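Local coordinates for protein probable ribosomal RNA small subunit methyltransferase (Thermus thermophilus, PDB 3DMH) that methylates the N2 atom of a specific guanosine in 16S ribosomal RNA, using S-adenosylmethionine as the methyl donor, at residues Y198-V212 with G243-G255. Residues are numbered along the deposited sequence; the frame is centred on the assembly and turned at random.
With SAM (S-adenosylmethionine), chain D.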
loop_
_atom_site.group_PDB
_atom_site.type_symbol
_atom_site.label_atom_id
_atom_site.label_comp_id
_atom_site.label_asym_id
_atom_site.label_seq_id
_atom_site.Cartn_x
_atom_site.Cartn_y
_atom_site.Cartn_z
ATOM N N TYR A 198 -14.185 19.374 -2.793
ATOM C CA TYR A 198 -14.066 18.044 -2.185
ATOM C C TYR A 198 -13.375 18.144 -0.835
ATOM O O TYR A 198 -12.460 18.950 -0.657
ATOM C CB TYR A 198 -13.278 17.090 -3.095
ATOM C CG TYR A 198 -13.912 16.908 -4.451
ATOM C CD1 TYR A 198 -14.856 15.905 -4.678
ATOM C CD2 TYR A 198 -13.607 17.773 -5.499
ATOM C CE1 TYR A 198 -15.457 15.755 -5.921
ATOM C CE2 TYR A 198 -14.205 17.634 -6.736
ATOM C CZ TYR A 198 -15.131 16.633 -6.943
ATOM O OH TYR A 198 -15.718 16.508 -8.180
ATOM N N THR A 199 -13.816 17.326 0.120
ATOM C CA THR A 199 -13.086 17.164 1.367
ATOM C C THR A 199 -12.598 15.735 1.428
ATOM O O THR A 199 -13.394 14.807 1.582
ATOM C CB THR A 199 -13.946 17.473 2.599
ATOM O OG1 THR A 199 -14.398 18.833 2.521
ATOM C CG2 THR A 199 -13.134 17.308 3.870
ATOM N N PHE A 200 -11.289 15.580 1.312
ATOM C CA PHE A 200 -10.669 14.262 1.416
ATOM C C PHE A 200 -10.352 13.898 2.860
ATOM O O PHE A 200 -10.055 14.759 3.694
ATOM C CB PHE A 200 -9.426 14.180 0.537
ATOM C CG PHE A 200 -9.710 14.373 -0.922
ATOM C CD1 PHE A 200 -10.163 13.317 -1.705
ATOM C CD2 PHE A 200 -9.556 15.622 -1.513
ATOM C CE1 PHE A 200 -10.435 13.494 -3.060
ATOM C CE2 PHE A 200 -9.831 15.820 -2.863
ATOM C CZ PHE A 200 -10.266 14.748 -3.647
ATOM N N HIS A 201 -10.420 12.599 3.145
ATOM C CA HIS A 201 -10.204 12.071 4.484
ATOM C C HIS A 201 -9.246 10.928 4.336
ATOM O O HIS A 201 -9.398 10.105 3.438
ATOM C CB HIS A 201 -11.500 11.536 5.068
ATOM C CG HIS A 201 -12.446 12.610 5.495
ATOM N ND1 HIS A 201 -13.221 13.330 4.607
ATOM C CD2 HIS A 201 -12.713 13.115 6.721
ATOM C CE1 HIS A 201 -13.941 14.216 5.275
ATOM N NE2 HIS A 201 -13.649 14.108 6.558
ATOM N N HIS A 202 -8.254 10.886 5.205
ATOM C CA HIS A 202 -7.307 9.777 5.142
ATOM C C HIS A 202 -6.612 9.453 6.446
ATOM O O HIS A 202 -6.460 10.298 7.345
ATOM C CB HIS A 202 -6.290 9.997 4.015
ATOM C CG HIS A 202 -5.442 11.211 4.197
ATOM N ND1 HIS A 202 -4.416 11.265 5.118
ATOM C CD2 HIS A 202 -5.467 12.418 3.584
ATOM C CE1 HIS A 202 -3.844 12.453 5.060
ATOM N NE2 HIS A 202 -4.464 13.172 4.141
ATOM N N LEU A 203 -6.213 8.184 6.528
ATOM C CA LEU A 203 -5.394 7.669 7.608
ATOM C C LEU A 203 -3.914 7.907 7.293
ATOM O O LEU A 203 -3.574 8.383 6.189
ATOM C CB LEU A 203 -5.676 6.170 7.793
ATOM C CG LEU A 203 -7.067 5.819 8.328
ATOM C CD1 LEU A 203 -7.346 4.337 8.056
ATOM C CD2 LEU A 203 -7.157 6.085 9.815
ATOM N N PRO A 204 -3.021 7.605 8.262
ATOM C CA PRO A 204 -1.603 7.803 7.980
ATOM C C PRO A 204 -1.069 6.875 6.892
ATOM O O PRO A 204 -1.590 5.765 6.698
ATOM C CB PRO A 204 -0.917 7.451 9.310
ATOM C CG PRO A 204 -1.968 7.552 10.358
ATOM C CD PRO A 204 -3.251 7.158 9.653
ATOM N N GLY A 205 -0.058 7.365 6.177
ATOM C CA GLY A 205 0.746 6.523 5.286
ATOM C C GLY A 205 0.310 6.540 3.833
ATOM O O GLY A 205 0.994 5.977 2.948
ATOM N N VAL A 206 -0.840 7.151 3.569
ATOM C CA VAL A 206 -1.372 7.199 2.202
ATOM C C VAL A 206 -0.475 8.032 1.295
ATOM O O VAL A 206 0.287 8.911 1.773
ATOM C CB VAL A 206 -2.822 7.766 2.163
ATOM C CG1 VAL A 206 -3.736 6.927 3.034
ATOM C CG2 VAL A 206 -2.831 9.240 2.595
ATOM N N PHE A 207 -0.558 7.753 -0.005
ATOM C CA PHE A 207 0.149 8.600 -0.970
ATOM C C PHE A 207 -0.450 10.005 -0.947
ATOM O O PHE A 207 -1.680 10.174 -0.964
ATOM C CB PHE A 207 0.021 8.023 -2.378
ATOM C CG PHE A 207 0.595 8.914 -3.441
ATOM C CD1 PHE A 207 1.966 8.996 -3.607
ATOM C CD2 PHE A 207 -0.239 9.668 -4.277
ATOM C CE1 PHE A 207 2.519 9.824 -4.593
ATOM C CE2 PHE A 207 0.295 10.494 -5.270
ATOM C CZ PHE A 207 1.684 10.564 -5.419
ATOM N N SER A 208 0.426 11.005 -0.951
ATOM C CA SER A 208 0.014 12.409 -1.057
ATOM C C SER A 208 -0.949 12.854 0.042
ATOM O O SER A 208 -1.965 13.499 -0.216
ATOM C CB SER A 208 -0.527 12.747 -2.450
ATOM O OG SER A 208 -0.556 14.167 -2.618
ATOM N N ALA A 209 -0.585 12.544 1.284
ATOM C CA ALA A 209 -1.326 13.013 2.443
ATOM C C ALA A 209 -1.443 14.536 2.429
ATOM O O ALA A 209 -0.473 15.230 2.119
ATOM C CB ALA A 209 -0.611 12.579 3.715
ATOM N N GLY A 210 -2.620 15.049 2.773
ATOM C CA GLY A 210 -2.763 16.490 3.060
ATOM C C GLY A 210 -2.992 17.413 1.873
ATOM O O GLY A 210 -3.337 18.581 2.062
ATOM N N LYS A 211 -2.814 16.901 0.652
ATOM C CA LYS A 211 -3.017 17.705 -0.567
ATOM C C LYS A 211 -3.144 16.817 -1.789
ATOM O O LYS A 211 -2.578 15.731 -1.830
ATOM C CB LYS A 211 -1.881 18.705 -0.796
ATOM C CG LYS A 211 -0.523 18.076 -1.063
ATOM C CD LYS A 211 0.577 19.131 -0.908
ATOM C CE LYS A 211 1.907 18.646 -1.476
ATOM N NZ LYS A 211 2.416 17.461 -0.740
ATOM N N VAL A 212 -3.870 17.298 -2.796
ATOM C CA VAL A 212 -4.014 16.562 -4.044
ATOM C C VAL A 212 -2.708 16.619 -4.843
ATOM O O VAL A 212 -2.148 17.708 -5.066
ATOM C CB VAL A 212 -5.210 17.100 -4.868
ATOM C CG1 VAL A 212 -5.327 16.364 -6.184
ATOM C CG2 VAL A 212 -6.508 16.929 -4.083
ATOM N N GLY A 243 -5.986 5.074 -4.098
ATOM C CA GLY A 243 -5.596 5.896 -2.951
ATOM C C GLY A 243 -6.784 6.392 -2.144
ATOM O O GLY A 243 -7.792 5.680 -2.053
ATOM N N TYR A 244 -6.686 7.593 -1.556
ATOM C CA TYR A 244 -7.851 8.163 -0.833
ATOM C C TYR A 244 -8.897 8.815 -1.766
ATOM O O TYR A 244 -9.888 9.382 -1.306
ATOM C CB TYR A 244 -7.420 9.141 0.266
ATOM C CG TYR A 244 -6.645 10.310 -0.249
ATOM C CD1 TYR A 244 -7.269 11.339 -0.967
ATOM C CD2 TYR A 244 -5.279 10.398 -0.010
ATOM C CE1 TYR A 244 -6.533 12.428 -1.431
ATOM C CE2 TYR A 244 -4.541 11.487 -0.458
ATOM C CZ TYR A 244 -5.165 12.473 -1.180
ATOM O OH TYR A 244 -4.417 13.520 -1.635
ATOM N N GLY A 245 -8.669 8.724 -3.077
ATOM C CA GLY A 245 -9.684 9.121 -4.038
ATOM C C GLY A 245 -9.529 10.407 -4.821
ATOM O O GLY A 245 -10.527 10.936 -5.306
ATOM N N ALA A 246 -8.290 10.874 -5.011
ATOM C CA ALA A 246 -8.079 12.115 -5.786
ATOM C C ALA A 246 -8.692 12.050 -7.189
ATOM O O ALA A 246 -9.233 13.041 -7.672
ATOM C CB ALA A 246 -6.599 12.478 -5.861
ATOM N N LEU A 247 -8.622 10.884 -7.838
ATOM C CA LEU A 247 -9.299 10.682 -9.140
ATOM C C LEU A 247 -10.725 10.157 -8.966
ATOM O O LEU A 247 -11.640 10.534 -9.703
ATOM C CB LEU A 247 -8.510 9.721 -10.038
ATOM C CG LEU A 247 -7.041 10.070 -10.286
ATOM C CD1 LEU A 247 -6.358 9.026 -11.161
ATOM C CD2 LEU A 247 -6.882 11.461 -10.915
ATOM N N THR A 248 -10.886 9.267 -7.989
ATOM C CA THR A 248 -12.144 8.554 -7.768
ATOM C C THR A 248 -13.310 9.486 -7.453
ATOM O O THR A 248 -14.382 9.354 -8.034
ATOM C CB THR A 248 -12.006 7.572 -6.587
ATOM O OG1 THR A 248 -10.702 6.944 -6.612
ATOM C CG2 THR A 248 -13.162 6.547 -6.600
ATOM N N LEU A 249 -13.101 10.407 -6.522
ATOM C CA LEU A 249 -14.204 11.279 -6.080
ATOM C C LEU A 249 -14.697 12.197 -7.197
ATOM O O LEU A 249 -15.904 12.219 -7.469
ATOM C CB LEU A 249 -13.854 12.061 -4.797
ATOM C CG LEU A 249 -14.281 11.395 -3.476
ATOM C CD1 LEU A 249 -13.494 10.120 -3.178
ATOM C CD2 LEU A 249 -14.147 12.374 -2.314
ATOM N N PRO A 250 -13.777 12.945 -7.857
ATOM C CA PRO A 250 -14.223 13.787 -8.980
ATOM C C PRO A 250 -14.918 12.993 -10.080
ATOM O O PRO A 250 -15.952 13.428 -10.569
ATOM C CB PRO A 250 -12.917 14.394 -9.499
ATOM C CG PRO A 250 -12.045 14.435 -8.308
ATOM C CD PRO A 250 -12.342 13.138 -7.591
ATOM N N LEU A 251 -14.375 11.830 -10.454
ATOM C CA LEU A 251 -15.031 11.040 -11.497
ATOM C C LEU A 251 -16.430 10.557 -11.083
ATOM O O LEU A 251 -17.346 10.523 -11.917
ATOM C CB LEU A 251 -14.139 9.891 -11.972
ATOM C CG LEU A 251 -12.882 10.363 -12.727
ATOM C CD1 LEU A 251 -11.910 9.203 -12.869
ATOM C CD2 LEU A 251 -13.210 10.992 -14.096
ATOM N N ALA A 252 -16.605 10.214 -9.803
ATOM C CA ALA A 252 -17.933 9.845 -9.276
ATOM C C ALA A 252 -18.857 11.048 -9.298
ATOM O O ALA A 252 -20.031 10.938 -9.670
ATOM C CB ALA A 252 -17.837 9.291 -7.858
ATOM N N ARG A 253 -18.313 12.199 -8.904
ATOM C CA ARG A 253 -19.080 13.457 -8.925
ATOM C C ARG A 253 -19.549 13.813 -10.342
ATOM O O ARG A 253 -20.654 14.335 -10.524
ATOM C CB ARG A 253 -18.265 14.599 -8.302
ATOM C CG ARG A 253 -18.943 15.990 -8.225
ATOM C CD ARG A 253 -20.224 15.998 -7.411
ATOM N NE ARG A 253 -20.055 15.640 -6.000
ATOM C CZ ARG A 253 -19.498 16.413 -5.068
ATOM N NH1 ARG A 253 -19.011 17.614 -5.379
ATOM N NH2 ARG A 253 -19.430 15.976 -3.814
ATOM N N MET A 254 -18.718 13.495 -11.329
ATOM C CA MET A 254 -19.035 13.714 -12.741
ATOM C C MET A 254 -20.028 12.687 -13.295
ATOM O O MET A 254 -20.410 12.767 -14.463
ATOM C CB MET A 254 -17.760 13.742 -13.598
ATOM C CG MET A 254 -16.773 14.877 -13.288
ATOM S SD MET A 254 -15.143 14.651 -14.060
ATOM C CE MET A 254 -15.470 15.164 -15.742
ATOM N N GLY A 255 -20.453 11.737 -12.466
ATOM C CA GLY A 255 -21.524 10.805 -12.841
ATOM C C GLY A 255 -21.065 9.456 -13.374
ATOM O O GLY A 255 -21.879 8.682 -13.900
HETATM N N SAM D . -4.935 7.559 -7.365
HETATM C CA SAM D . -4.382 8.219 -6.133
HETATM C C SAM D . -4.045 9.659 -6.456
HETATM O O SAM D . -4.036 9.960 -7.657
HETATM O OXT SAM D . -3.763 10.447 -5.538
HETATM C CB SAM D . -3.111 7.518 -5.647
HETATM C CG SAM D . -1.952 7.474 -6.645
HETATM S SD SAM D . -0.464 6.727 -5.905
HETATM C CE SAM D . 0.847 7.399 -6.967
HETATM C "C5'" SAM D . -0.465 4.993 -6.449
HETATM C "C4'" SAM D . -1.439 4.138 -5.655
HETATM O "O4'" SAM D . -1.236 2.809 -6.130
HETATM C "C3'" SAM D . -1.216 4.139 -4.136
HETATM O "O3'" SAM D . -2.399 4.491 -3.431
HETATM C "C2'" SAM D . -0.757 2.706 -3.849
HETATM O "O2'" SAM D . -1.080 2.211 -2.564
HETATM C "C1'" SAM D . -1.454 1.986 -5.001
HETATM N N9 SAM D . -0.899 0.664 -5.223
HETATM C C8 SAM D . 0.407 0.218 -5.034
HETATM N N7 SAM D . 0.487 -1.086 -5.396
HETATM C C5 SAM D . -0.772 -1.479 -5.800
HETATM C C6 SAM D . -1.308 -2.697 -6.234
HETATM N N6 SAM D . -0.555 -3.803 -6.307
HETATM N N1 SAM D . -2.642 -2.730 -6.567
HETATM C C2 SAM D . -3.442 -1.614 -6.469
HETATM N N3 SAM D . -2.950 -0.406 -5.986
HETATM C C4 SAM D . -1.634 -0.369 -5.681
HETATM O O HOH W 1 -10.918 10.482 1.045
HETATM O O HOH W 2 -3.759 8.288 -1.866
#
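The Y244 ring turns one edge toward the face of F200 in an offset edge-to-face pair, with planes at 62° and Y244 CD1 3.6 Å from F200 CD1. H202 CD2 lies over a face of the tyrosine, near its rim, while V206 CG2 meets its edge. With CG between the backbone N and the carbonyl carbon (chi1 60°), Y244 projects into the loop that follows strand 196-202. There its hydroxyl sits 2.8 Å from S208 O and 2.9 Å from K211 O, so one proton has two possible acceptors. S208 OG donates to K211 O (2.7 Å), and G210 N donates to H202 NE2, which fixes the imidazole beside the tyrosine. A phenylalanine in place of Y244 would probably keep the ring packing but leave S208 O without that donor, K211 O still having S208 OG, and the turn less firmly tied to the ring.

Farther along, L249 CD2 packs on F200, and P250 CG makes a CH-pi contact over a face of Y198. The R253 chain, bent at chi2 and chi3, sets a guanidinium face against Y198 CE1, towards the rim, the two planes 16° apart, while NH2 bonds to N278 O. The hairpin of strands 187-193 and 196-202 thereby covers one side of helix 248-253.

Water 2 links F207 O to Y244 N beside the cofactor. F207 places its ring face against the methyl donor, CD2 lying 3.4 Å from SAM SD, and A246 CB approaches SAM OXT. G243, whose N bonds to E262, has its CA near SAM O3', and a CB here would run into SAM CB. This is the glycine-rich loop after the first strand of a Rossmann-like methyltransferase, and the aromatic face beside the sulfonium is consistent with stabilisation of its positive charge.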